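Ribosomal protein S2-related protein (PDB 2JH3) binds a [4Fe-4S] cluster and probably acts as a chelatase-like enzyme, perhaps inserting iron into sirohydrochlorin. Local coordinates at residues A[111-116]-A[258-263]; A[141-146]-A[206-211]; A[196-201]-A[237-242]; A[291-296]-A[443-448]; A[374-379]-A[438-443]. All coordinates share one frame; numbering follows the deposited sequence.

Contact 1: residues A[111-116]-A[258-263]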
# COMPACT_ATOMS: atom_id res chain seq x y z
N ARG A 111 -17.84 30.64 15.38
CA ARG A 111 -17.82 31.82 14.47
C ARG A 111 -16.87 31.53 13.29
O ARG A 111 -15.68 31.30 13.48
CB ARG A 111 -17.36 33.04 15.25
CG ARG A 111 -17.51 34.33 14.54
CD ARG A 111 -17.29 35.51 15.53
NE ARG A 111 -16.29 36.38 14.93
CZ ARG A 111 -15.04 36.51 15.35
NH1 ARG A 111 -14.58 35.90 16.44
NH2 ARG A 111 -14.25 37.30 14.65
N TYR A 112 -17.44 31.55 12.11
CA TYR A 112 -16.76 31.36 10.84
C TYR A 112 -16.49 32.73 10.21
O TYR A 112 -17.42 33.50 9.94
CB TYR A 112 -17.62 30.48 9.93
CG TYR A 112 -17.05 30.17 8.56
CD1 TYR A 112 -15.98 29.30 8.40
CD2 TYR A 112 -17.58 30.74 7.41
CE1 TYR A 112 -15.48 28.99 7.14
CE2 TYR A 112 -17.07 30.43 6.14
CZ TYR A 112 -16.02 29.54 6.03
OH TYR A 112 -15.46 29.22 4.80
N THR A 113 -15.21 33.06 10.05
CA THR A 113 -14.84 34.39 9.55
C THR A 113 -14.74 34.44 8.01
O THR A 113 -14.81 33.41 7.30
CB THR A 113 -13.51 34.91 10.13
OG1 THR A 113 -12.38 34.24 9.53
CG2 THR A 113 -13.43 34.72 11.64
N ARG A 114 -14.56 35.66 7.52
CA ARG A 114 -14.17 35.91 6.16
C ARG A 114 -12.81 35.33 6.00
O ARG A 114 -12.07 35.11 6.97
CB ARG A 114 -14.20 37.43 5.89
CG ARG A 114 -15.60 37.93 5.91
CD ARG A 114 -15.65 39.45 5.57
NE ARG A 114 -15.32 39.71 4.17
CZ ARG A 114 -15.26 40.94 3.63
NH1 ARG A 114 -15.48 42.03 4.38
NH2 ARG A 114 -14.92 41.08 2.35
N PRO A 115 -12.47 35.00 4.76
CA PRO A 115 -11.16 34.49 4.48
C PRO A 115 -10.01 35.46 4.58
O PRO A 115 -10.19 36.69 4.40
CB PRO A 115 -11.30 33.95 3.07
CG PRO A 115 -12.56 34.46 2.56
CD PRO A 115 -13.33 35.07 3.57
N LEU A 116 -8.82 34.90 4.85
CA LEU A 116 -7.56 35.67 4.96
C LEU A 116 -7.47 36.67 3.84
O LEU A 116 -7.20 37.85 4.07
CB LEU A 116 -6.39 34.72 4.85
CG LEU A 116 -5.01 35.33 4.86
CD1 LEU A 116 -4.86 36.13 6.14
CD2 LEU A 116 -3.95 34.31 4.78
N LEU A 258 -4.96 36.97 13.09
CA LEU A 258 -5.34 37.50 14.43
C LEU A 258 -6.37 38.63 14.36
O LEU A 258 -7.38 38.62 15.10
CB LEU A 258 -4.11 37.93 15.21
CG LEU A 258 -3.20 36.85 15.83
CD1 LEU A 258 -2.06 37.48 16.62
CD2 LEU A 258 -3.97 35.93 16.75
N ALA A 259 -6.16 39.56 13.42
CA ALA A 259 -7.08 40.66 13.19
C ALA A 259 -8.40 40.17 12.71
O ALA A 259 -9.44 40.65 13.16
CB ALA A 259 -6.46 41.68 12.21
N LEU A 260 -8.40 39.20 11.81
CA LEU A 260 -9.64 38.56 11.37
C LEU A 260 -10.40 37.84 12.48
O LEU A 260 -11.60 37.94 12.59
CB LEU A 260 -9.38 37.51 10.26
CG LEU A 260 -9.85 37.78 8.86
CD1 LEU A 260 -9.37 36.64 7.97
CD2 LEU A 260 -11.33 38.06 8.68
N ALA A 261 -9.69 37.06 13.26
CA ALA A 261 -10.28 36.37 14.42
C ALA A 261 -10.94 37.34 15.40
O ALA A 261 -12.01 37.06 15.93
CB ALA A 261 -9.19 35.51 15.16
N ALA A 262 -10.32 38.50 15.60
CA ALA A 262 -10.79 39.47 16.58
C ALA A 262 -12.02 40.22 16.10
O ALA A 262 -12.95 40.40 16.86
CB ALA A 262 -9.69 40.41 16.89
N GLU A 263 -12.03 40.67 14.84
CA GLU A 263 -13.21 41.37 14.26
C GLU A 263 -14.50 40.67 14.57
O GLU A 263 -14.68 39.54 14.21
CB GLU A 263 -13.10 41.46 12.74
CG GLU A 263 -11.98 42.38 12.26
CD GLU A 263 -12.00 42.60 10.75
OE1 GLU A 263 -12.31 41.62 9.98
OE2 GLU A 263 -11.72 43.77 10.35

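Contact 2: residues A[141-146]-A[206-211]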
# COMPACT_ATOMS: atom_id res chain seq x y z
N ALA A 141 9.88 53.50 -4.11
CA ALA A 141 9.23 54.44 -5.03
C ALA A 141 9.84 54.32 -6.45
O ALA A 141 9.23 54.74 -7.44
CB ALA A 141 9.32 55.88 -4.50
N ASP A 142 11.03 53.72 -6.52
CA ASP A 142 11.64 53.29 -7.81
C ASP A 142 11.06 51.97 -8.43
O ASP A 142 11.48 51.58 -9.54
CB ASP A 142 13.18 53.14 -7.65
CG ASP A 142 13.92 54.50 -7.40
OD1 ASP A 142 13.29 55.57 -7.51
OD2 ASP A 142 15.14 54.48 -7.11
N VAL A 143 10.11 51.31 -7.75
CA VAL A 143 9.65 49.96 -8.10
C VAL A 143 8.13 49.85 -8.40
O VAL A 143 7.30 50.37 -7.65
CB VAL A 143 10.06 48.97 -6.99
CG1 VAL A 143 9.75 47.52 -7.36
CG2 VAL A 143 11.57 49.06 -6.76
N THR A 144 7.76 49.24 -9.53
CA THR A 144 6.36 48.88 -9.78
C THR A 144 6.11 47.50 -9.15
O THR A 144 6.94 46.57 -9.27
CB THR A 144 5.93 48.85 -11.29
OG1 THR A 144 6.23 50.08 -11.89
CG2 THR A 144 4.45 48.64 -11.45
N LEU A 145 4.96 47.44 -8.47
CA LEU A 145 4.53 46.31 -7.65
C LEU A 145 3.60 45.51 -8.52
O LEU A 145 2.57 46.01 -8.90
CB LEU A 145 3.69 46.79 -6.46
CG LEU A 145 3.69 45.88 -5.21
CD1 LEU A 145 2.45 46.07 -4.44
CD2 LEU A 145 4.01 44.42 -5.45
N LEU A 146 3.97 44.29 -8.83
CA LEU A 146 3.10 43.43 -9.61
C LEU A 146 2.54 42.33 -8.69
O LEU A 146 3.29 41.68 -8.00
CB LEU A 146 3.91 42.77 -10.73
CG LEU A 146 4.02 43.40 -12.13
CD1 LEU A 146 3.64 44.81 -12.21
CD2 LEU A 146 5.43 43.14 -12.66
N GLN A 206 12.10 49.63 -12.58
CA GLN A 206 12.15 48.30 -11.94
C GLN A 206 10.77 47.82 -11.53
O GLN A 206 9.80 48.61 -11.48
CB GLN A 206 13.01 48.29 -10.71
CG GLN A 206 14.46 48.40 -10.98
CD GLN A 206 15.25 47.84 -9.84
OE1 GLN A 206 15.09 48.26 -8.69
NE2 GLN A 206 16.10 46.84 -10.13
N ALA A 207 10.70 46.51 -11.28
CA ALA A 207 9.45 45.85 -10.87
C ALA A 207 9.72 44.76 -9.85
O ALA A 207 10.79 44.15 -9.84
CB ALA A 207 8.75 45.27 -12.11
N VAL A 208 8.72 44.52 -8.98
CA VAL A 208 8.74 43.39 -8.01
C VAL A 208 7.40 42.57 -8.10
O VAL A 208 6.30 43.12 -8.10
CB VAL A 208 9.05 43.85 -6.55
CG1 VAL A 208 8.01 44.86 -6.07
CG2 VAL A 208 9.21 42.62 -5.60
N LEU A 209 7.55 41.26 -8.26
CA LEU A 209 6.40 40.42 -8.39
C LEU A 209 6.13 39.72 -7.04
O LEU A 209 6.99 39.03 -6.49
CB LEU A 209 6.61 39.40 -9.49
CG LEU A 209 5.48 38.40 -9.71
CD1 LEU A 209 4.29 39.06 -10.35
CD2 LEU A 209 5.97 37.32 -10.58
N VAL A 210 4.93 39.95 -6.54
CA VAL A 210 4.39 39.21 -5.39
C VAL A 210 3.17 38.35 -5.80
O VAL A 210 2.08 38.85 -6.08
CB VAL A 210 4.11 40.14 -4.16
CG1 VAL A 210 3.41 39.36 -2.95
CG2 VAL A 210 5.41 40.75 -3.69
N PRO A 211 3.38 37.05 -5.81
CA PRO A 211 2.31 36.10 -5.93
C PRO A 211 1.32 36.12 -4.77
O PRO A 211 1.72 35.89 -3.58
CB PRO A 211 3.05 34.75 -6.00
CG PRO A 211 4.47 35.12 -6.40
CD PRO A 211 4.68 36.38 -5.66

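Contact 3: residues A[196-201]-A[237-242]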
# COMPACT_ATOMS: atom_id res chain seq x y z
N SER A 196 2.78 36.87 -18.76
CA SER A 196 3.61 36.83 -19.98
C SER A 196 3.60 38.18 -20.74
O SER A 196 4.41 38.40 -21.61
CB SER A 196 3.18 35.66 -20.86
OG SER A 196 1.91 35.92 -21.39
N GLU A 197 2.73 39.11 -20.33
CA GLU A 197 2.69 40.44 -20.86
C GLU A 197 3.04 41.50 -19.79
O GLU A 197 2.73 42.69 -19.95
CB GLU A 197 1.26 40.68 -21.35
CG GLU A 197 0.79 39.76 -22.48
CD GLU A 197 1.43 40.13 -23.81
OE1 GLU A 197 1.70 39.21 -24.62
OE2 GLU A 197 1.67 41.34 -24.03
N TRP A 198 3.70 41.13 -18.72
CA TRP A 198 3.84 42.06 -17.57
C TRP A 198 4.51 43.42 -17.86
O TRP A 198 4.11 44.42 -17.28
CB TRP A 198 4.54 41.39 -16.35
CG TRP A 198 6.01 41.11 -16.48
CD1 TRP A 198 6.58 39.90 -16.78
CD2 TRP A 198 7.09 42.01 -16.23
NE1 TRP A 198 7.96 40.00 -16.80
CE2 TRP A 198 8.30 41.29 -16.46
CE3 TRP A 198 7.17 43.38 -15.94
CZ2 TRP A 198 9.57 41.90 -16.39
CZ3 TRP A 198 8.42 43.97 -15.87
CH2 TRP A 198 9.61 43.24 -16.10
N PRO A 199 5.55 43.46 -18.71
CA PRO A 199 6.16 44.77 -18.97
C PRO A 199 5.20 45.81 -19.63
O PRO A 199 5.45 47.01 -19.53
CB PRO A 199 7.37 44.41 -19.85
CG PRO A 199 7.59 42.92 -19.63
CD PRO A 199 6.25 42.39 -19.45
N SER A 200 4.11 45.36 -20.26
CA SER A 200 3.05 46.25 -20.76
C SER A 200 2.36 47.07 -19.66
O SER A 200 1.62 48.03 -19.97
CB SER A 200 1.97 45.44 -21.47
OG SER A 200 1.13 44.73 -20.58
N ARG A 201 2.60 46.71 -18.40
CA ARG A 201 1.97 47.37 -17.27
C ARG A 201 2.97 48.04 -16.34
O ARG A 201 2.65 48.38 -15.22
CB ARG A 201 1.10 46.36 -16.49
CG ARG A 201 -0.27 46.06 -17.13
CD ARG A 201 -1.15 47.37 -17.22
NE ARG A 201 -2.50 47.02 -17.67
CZ ARG A 201 -2.83 46.82 -18.94
NH1 ARG A 201 -1.90 46.98 -19.88
NH2 ARG A 201 -4.07 46.45 -19.28
N GLN A 237 13.21 44.94 -24.04
CA GLN A 237 13.51 46.17 -23.28
C GLN A 237 12.97 46.22 -21.83
O GLN A 237 13.12 47.24 -21.13
CB GLN A 237 12.92 47.35 -24.06
CG GLN A 237 11.41 47.56 -23.97
CD GLN A 237 10.60 46.68 -24.88
OE1 GLN A 237 11.09 45.70 -25.44
NE2 GLN A 237 9.32 47.00 -25.01
N ALA A 238 12.32 45.14 -21.37
CA ALA A 238 11.70 45.11 -20.00
C ALA A 238 12.75 45.46 -18.93
O ALA A 238 13.90 45.06 -19.07
CB ALA A 238 11.14 43.75 -19.73
N PRO A 239 12.35 46.16 -17.82
CA PRO A 239 13.28 46.42 -16.70
C PRO A 239 13.52 45.19 -15.85
O PRO A 239 12.84 44.16 -16.04
CB PRO A 239 12.56 47.48 -15.87
CG PRO A 239 11.12 47.39 -16.23
CD PRO A 239 11.01 46.72 -17.58
N PRO A 240 14.45 45.28 -14.89
CA PRO A 240 14.72 44.10 -14.06
C PRO A 240 13.50 43.76 -13.15
O PRO A 240 12.84 44.65 -12.65
CB PRO A 240 15.94 44.51 -13.21
CG PRO A 240 16.14 45.97 -13.44
CD PRO A 240 15.22 46.46 -14.49
N LEU A 241 13.20 42.48 -13.03
CA LEU A 241 12.07 41.99 -12.20
C LEU A 241 12.62 41.22 -11.02
O LEU A 241 13.25 40.18 -11.22
CB LEU A 241 11.18 41.04 -12.99
CG LEU A 241 9.90 40.63 -12.22
CD1 LEU A 241 9.02 41.83 -11.95
CD2 LEU A 241 9.14 39.60 -13.03
N HIS A 242 12.33 41.68 -9.82
CA HIS A 242 12.58 40.84 -8.65
C HIS A 242 11.34 39.98 -8.29
O HIS A 242 10.23 40.48 -8.10
CB HIS A 242 13.05 41.71 -7.48
CG HIS A 242 14.06 42.73 -7.89
ND1 HIS A 242 15.39 42.43 -8.07
CD2 HIS A 242 13.91 44.05 -8.18
CE1 HIS A 242 16.03 43.53 -8.45
NE2 HIS A 242 15.16 44.52 -8.53

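Contact 4: residues A[291-296]-A[443-448]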
# COMPACT_ATOMS: atom_id res chain seq x y z
N GLY A 291 1.56 2.64 28.95
CA GLY A 291 2.21 2.16 27.77
C GLY A 291 1.08 1.59 26.94
O GLY A 291 0.14 0.98 27.49
N GLY A 292 1.05 1.85 25.67
CA GLY A 292 0.01 1.26 24.82
C GLY A 292 0.42 1.39 23.40
O GLY A 292 1.47 1.97 23.10
N ARG A 293 -0.40 0.84 22.52
CA ARG A 293 -0.23 0.90 21.09
C ARG A 293 -1.46 1.47 20.43
O ARG A 293 -2.59 1.10 20.78
CB ARG A 293 0.01 -0.50 20.56
CG ARG A 293 1.25 -1.15 21.02
CD ARG A 293 1.18 -2.70 20.95
NE ARG A 293 2.36 -3.24 21.61
CZ ARG A 293 3.58 -3.30 21.10
NH1 ARG A 293 3.82 -3.06 19.81
NH2 ARG A 293 4.57 -3.73 21.89
N LEU A 294 -1.27 2.40 19.50
CA LEU A 294 -2.34 3.08 18.80
C LEU A 294 -2.03 2.97 17.34
O LEU A 294 -1.02 3.54 16.88
CB LEU A 294 -2.37 4.59 19.21
CG LEU A 294 -2.52 5.00 20.68
CD1 LEU A 294 -2.74 6.52 20.88
CD2 LEU A 294 -3.71 4.31 21.33
N GLY A 295 -2.80 2.18 16.56
CA GLY A 295 -2.46 1.99 15.14
C GLY A 295 -1.06 1.43 15.04
O GLY A 295 -0.76 0.37 15.57
N GLU A 296 -0.18 2.15 14.34
CA GLU A 296 1.18 1.75 14.10
C GLU A 296 2.19 2.45 15.02
O GLU A 296 3.42 2.38 14.76
CB GLU A 296 1.57 2.09 12.67
CG GLU A 296 0.92 1.23 11.55
CD GLU A 296 1.57 1.52 10.12
OE1 GLU A 296 1.22 2.57 9.52
OE2 GLU A 296 2.32 0.65 9.59
N GLY A 443 -7.55 -2.13 24.02
CA GLY A 443 -6.28 -2.81 23.83
C GLY A 443 -6.07 -3.40 22.45
O GLY A 443 -5.11 -4.17 22.24
N VAL A 444 -6.90 -3.05 21.47
CA VAL A 444 -6.71 -3.50 20.10
C VAL A 444 -6.08 -2.38 19.24
O VAL A 444 -6.77 -1.47 18.81
CB VAL A 444 -8.05 -3.97 19.44
CG1 VAL A 444 -7.79 -4.60 18.08
CG2 VAL A 444 -8.65 -5.03 20.32
N PRO A 445 -4.77 -2.49 18.95
CA PRO A 445 -4.06 -1.38 18.25
C PRO A 445 -4.63 -0.97 16.88
O PRO A 445 -4.64 0.23 16.53
CB PRO A 445 -2.64 -1.95 18.11
CG PRO A 445 -2.58 -2.90 19.40
CD PRO A 445 -3.85 -3.60 19.26
N GLY A 446 -5.12 -1.96 16.10
CA GLY A 446 -5.78 -1.72 14.86
C GLY A 446 -7.27 -1.55 14.87
O GLY A 446 -7.86 -1.56 13.81
N GLY A 447 -7.89 -1.29 16.03
CA GLY A 447 -9.34 -1.06 16.08
C GLY A 447 -9.63 0.41 16.07
O GLY A 447 -9.57 1.03 17.11
N LEU A 448 -9.89 0.97 14.88
CA LEU A 448 -10.19 2.38 14.76
C LEU A 448 -11.44 2.56 13.93
O LEU A 448 -11.54 1.96 12.90
CB LEU A 448 -9.04 3.08 14.05
CG LEU A 448 -7.66 3.25 14.67
CD1 LEU A 448 -6.90 2.00 14.75
CD2 LEU A 448 -6.87 4.15 13.81

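Contact 5: residues A[374-379]-A[438-443]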
# COMPACT_ATOMS: atom_id res chain seq x y z
N ALA A 374 -8.37 12.96 14.91
CA ALA A 374 -9.70 12.50 15.25
C ALA A 374 -9.81 11.08 15.75
O ALA A 374 -10.86 10.70 16.18
CB ALA A 374 -10.74 12.74 14.09
N VAL A 375 -8.70 10.34 15.74
CA VAL A 375 -8.72 8.97 16.13
C VAL A 375 -9.06 8.81 17.62
O VAL A 375 -9.78 7.93 18.00
CB VAL A 375 -7.37 8.29 15.71
CG1 VAL A 375 -7.22 6.95 16.32
CG2 VAL A 375 -7.28 8.16 14.19
N ILE A 376 -8.45 9.61 18.49
CA ILE A 376 -8.72 9.46 19.93
C ILE A 376 -10.21 9.70 20.31
O ILE A 376 -10.84 8.87 20.96
CB ILE A 376 -7.77 10.42 20.77
CG1 ILE A 376 -6.31 9.93 20.79
CG2 ILE A 376 -8.35 10.65 22.16
CD1 ILE A 376 -6.09 8.61 20.86
N GLU A 377 -10.76 10.78 19.79
CA GLU A 377 -12.11 11.22 20.04
C GLU A 377 -13.15 10.25 19.45
O GLU A 377 -14.18 9.96 20.06
CB GLU A 377 -12.26 12.60 19.37
CG GLU A 377 -11.39 13.74 20.00
CD GLU A 377 -10.07 14.02 19.29
OE1 GLU A 377 -9.63 13.18 18.53
OE2 GLU A 377 -9.45 15.06 19.56
N GLU A 378 -12.92 9.79 18.24
CA GLU A 378 -13.81 8.80 17.57
C GLU A 378 -13.80 7.48 18.20
O GLU A 378 -14.85 6.86 18.38
CB GLU A 378 -13.44 8.67 16.10
CG GLU A 378 -13.84 9.86 15.39
CD GLU A 378 -13.42 9.87 13.92
OE1 GLU A 378 -12.57 9.04 13.50
OE2 GLU A 378 -13.92 10.77 13.17
N SER A 379 -12.61 7.00 18.54
CA SER A 379 -12.47 5.74 19.22
C SER A 379 -13.18 5.75 20.60
O SER A 379 -13.91 4.78 20.97
CB SER A 379 -11.00 5.35 19.35
OG SER A 379 -10.43 5.07 18.03
N GLN A 438 -14.15 -3.70 19.27
CA GLN A 438 -13.10 -3.28 20.22
C GLN A 438 -12.20 -2.26 19.55
O GLN A 438 -11.77 -2.46 18.39
CB GLN A 438 -12.25 -4.45 20.60
CG GLN A 438 -12.92 -5.49 21.56
CD GLN A 438 -12.10 -6.73 21.68
OE1 GLN A 438 -11.94 -7.50 20.70
NE2 GLN A 438 -11.56 -6.98 22.87
N THR A 439 -11.92 -1.16 20.24
CA THR A 439 -11.01 -0.14 19.73
C THR A 439 -9.68 -0.15 20.45
O THR A 439 -9.42 -0.94 21.35
CB THR A 439 -11.54 1.28 19.86
OG1 THR A 439 -11.45 1.67 21.23
CG2 THR A 439 -12.95 1.43 19.33
N ILE A 440 -8.81 0.80 20.05
CA ILE A 440 -7.61 1.06 20.79
C ILE A 440 -7.77 1.12 22.26
O ILE A 440 -6.85 0.67 23.01
CB ILE A 440 -6.90 2.38 20.29
CG1 ILE A 440 -7.82 3.58 20.45
CG2 ILE A 440 -6.43 2.10 18.85
CD1 ILE A 440 -7.07 4.93 20.10
N PHE A 441 -8.88 1.68 22.69
CA PHE A 441 -9.16 1.75 24.14
C PHE A 441 -9.48 0.42 24.84
O PHE A 441 -9.36 0.33 26.10
CB PHE A 441 -10.23 2.78 24.42
CG PHE A 441 -9.75 4.19 24.19
CD1 PHE A 441 -8.66 4.69 24.88
CD2 PHE A 441 -10.35 4.98 23.31
CE1 PHE A 441 -8.19 5.94 24.63
CE2 PHE A 441 -9.87 6.25 23.05
CZ PHE A 441 -8.81 6.73 23.70
N SER A 442 -9.84 -0.60 24.07
CA SER A 442 -9.93 -1.98 24.57
C SER A 442 -8.64 -2.78 24.36
O SER A 442 -8.65 -4.00 24.44
CB SER A 442 -11.05 -2.76 23.93
OG SER A 442 -12.26 -2.06 24.15
N GLY A 443 -7.55 -2.13 24.02
CA GLY A 443 -6.28 -2.81 23.83
C GLY A 443 -6.07 -3.40 22.45
O GLY A 443 -5.11 -4.17 22.24

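Contact 1: residues A[111-116]-A[258-263]
T113 and L260 bring the two backbones closest, with 6.9 Å between their CA atoms, where the chain leaves the end of strand 108-112 and passes, extended, beside the last turn of helix 253-262. L260 supplies the apolar part of the contact. Its CD1 lies 3.3 Å from R114 O and 3.6 Å from L116 N, so a branched leucine tip is pressed against the backbone of the loop, while its CD2 approaches T113 OG1 and R114 CB. T113 suits this bend because its hydroxyl turns back on its own chain, OG1 giving a hydrogen bond of 2.7 Å to R114 O. R111 supplies the polar half. With CG anti to the backbone N (chi1 -170°) and a bend further out at chi3, the guanidinium reaches the C-terminal end of the helix, where NH1 donates to A261 O over 2.9 Å. That oxygen lies almost in the guanidinium plane, although the N-H...O angle of 134° is far from straight. A cation fits here, since the helix C-terminus, with its last carbonyls not paired within the helix, would probably attract a positive group; NE is hydrogen-bonded to G99 O. R114 turns its own charge away, to a salt bridge with E76. T113 and Y112 also pack against strand 66-71, and Y112 meets helix 78-88, while L116 stays on helix 253-262, against V256 and V257.

Contact 2: residues A[141-146]-A[206-211]
V143 sets CG1 anti to its backbone N (chi1 -174°), whereas V208 places CG1 between its backbone N and carbonyl carbon (chi1 59°); the two methyls thereby meet at only 3.4 Å from V143 CG1 to V208 CG1, a tight contact between side chains that cross at about a right angle. Beside this pair the backbones run parallel, their axes inclined by 23°, with T144 opposite A207, L145 opposite V208 and L146 opposite L209. The hydrogen bonds switch from strand to strand: T144 N gives to Q206 O (2.9 Å), V208 N to T144 O (2.7 Å), L146 N to V208 O (2.7 Å) and V210 N to L146 O (2.8 Å). T144 and L146 thus use both N and O toward the same neighbour, as parallel pairing requires. This ladder joins the central strand 144-149 to its neighbour 207-211 in a parallel sheet ordered 193-194, 172-177, 144-149, 207-211, 241-243, the doubly wound alpha/beta pattern of a chelatase-like domain. On the face bearing T144 and A207, A207 CB, a single methyl, lets L146 CD2 lie 4.0 Å away, and L209 CD1 lies 3.7 Å from L146 CB. On the opposite face the strands present aliphatic side chains: L145 CD2 approaches V208 CG1 and V210 CG2, and helix 122-133 covers them, with I126 on L145, T133 on V208, and Q129 and A130 on V210.

Contact 3: residues A[196-201]-A[237-242]
L241 lays CD2 over the indole of W198, 4.2 Å from the centroid of the five-membered ring and 27° off its normal, a CH-pi contact; on the opposite face the ring of P199 puts CG. L241 also brings CB to 3.9 Å from W198 CZ2, so the leucine lies along its face from the five-membered ring to the rim near CZ2. The edge has a polar neighbour, with P239 O near the ring plane and 3.4 Å from W198 CH2, while P239 CD is 4.0 Å from the same carbon. W198 turns CG into the space between its backbone N and carbonyl carbon (chi1 71°), which swings the indole toward residues 238-241. A238 CB sits beside the proline, 3.6 Å from P199 CG, and meets the indole obliquely, 4.0 Å from W198 CH2; a methyl is small enough to fit against both. The prolines keep both backbones stiff, and S200 OG hydrogen-bonds to E197 O within the 3-10 turn. Through A231, A207 and L241, the tryptophan packs against all three elements of a beta-alpha-beta crossover: helix 218-234, strand 207-211 and strand 241-243.

Contact 4: residues A[291-296]-A[443-448]
G295 N donates to P445 O over 2.7 Å, the one hydrogen bond between residues 291-296 and 443-448. It is bent, with an N-H...O angle of 136°, and the donor stands tilted 32° out of the carbonyl plane. Glycine suits the donor's place because the chain here has a positive phi (58°), which residues with a side chain adopt less readily. Next to the bond the proline ring meets R293: P445 CG lies 3.7 Å from R293 CB and 4.1 Å from R293 CD. The arginine thus offers its aliphatic stem to the ring, the two crossing at a slant, and carries its charge onward to a salt bridge with E314. P445 also suits its own segment, as the second residue of a type I beta turn from V444 to G447, closed by G447 N giving to V444 O at 3.0 Å. Past the turn, L448 CD1 comes 4.5 Å from G295 CA. The second subunit packs its L312 on V444 and P445, so this turn belongs to the dimer interface too. The turn thus links strand 292-294, in the stabilising domain, to the iron-sulfur domain, and leads into strand 448-450, with the L448 side chain about 8 Å, nearest atoms, from the [4Fe-4S] cluster.

Contact 5: residues A[374-379]-A[438-443]
Apolar packing dominates between I376, on the first turn of helix 375-383, and I440 in the loop: their CD1 atoms are 3.9 Å apart and the side chains cross at about a right angle. I440 sets CG1 between its backbone N and carbonyl carbon (chi1 60°), which directs the branch at the helix, with CG1 3.8 Å from S379 CB and CD1 4.3 Å from V375 CG1. S379 suits this face because it is small enough to let the isoleucine close on the helix. The aromatic contact is made at an edge. I376 O lies near the plane of the F441 ring, 3.5 Å from CE2, so the ring's polarised hydrogens probably meet the carbonyl. Separately, I376 CG2 stands 4.2 Å from F441 CZ. Here the stabilising domain meets the iron-sulfur domain, and L294 of strand 292-294 packs on both I376 and I440. V375 packs in addition on L448, and its side chain is about 9 Å, nearest atoms, from the cluster. The hydroxyls find their partners within their own segment or outside both. S379 OG turns back to V375 O at 2.9 Å, reaching it from the face opposite to that used by S379 N, so one helical carbonyl takes two donors. In the loop, T439 OG1 accepts from F441 N at 3.0 Å, an ST turn that starts the short 3-10 segment. The same hydroxyl is hydrogen-bonded to E383 OE2, near the end of helix 375-383, and S442 OG shares that carboxylate oxygen.

In the fold
Contacts 2 and 3 belong to the second chelatase-like sheet: strand 241-243 pairs with strand 207-211, H242 bonding to A207 and L209. Contact 2 is buried and rests on a backbone ladder, whereas contact 3, at the surface, has no hydrogen bond across it and relies on rings. Contact 1 encloses both along the chain and brings helix 253-262, which follows the second sheet, back to the first, mixing a leucine with an arginine. Contacts 4 and 5, buried on the other side of the molecule from contacts 2 and 3, share G443 and join the stabilising domain to the iron-sulfur domain, one by a backbone bond and a proline, the other by apolar packing.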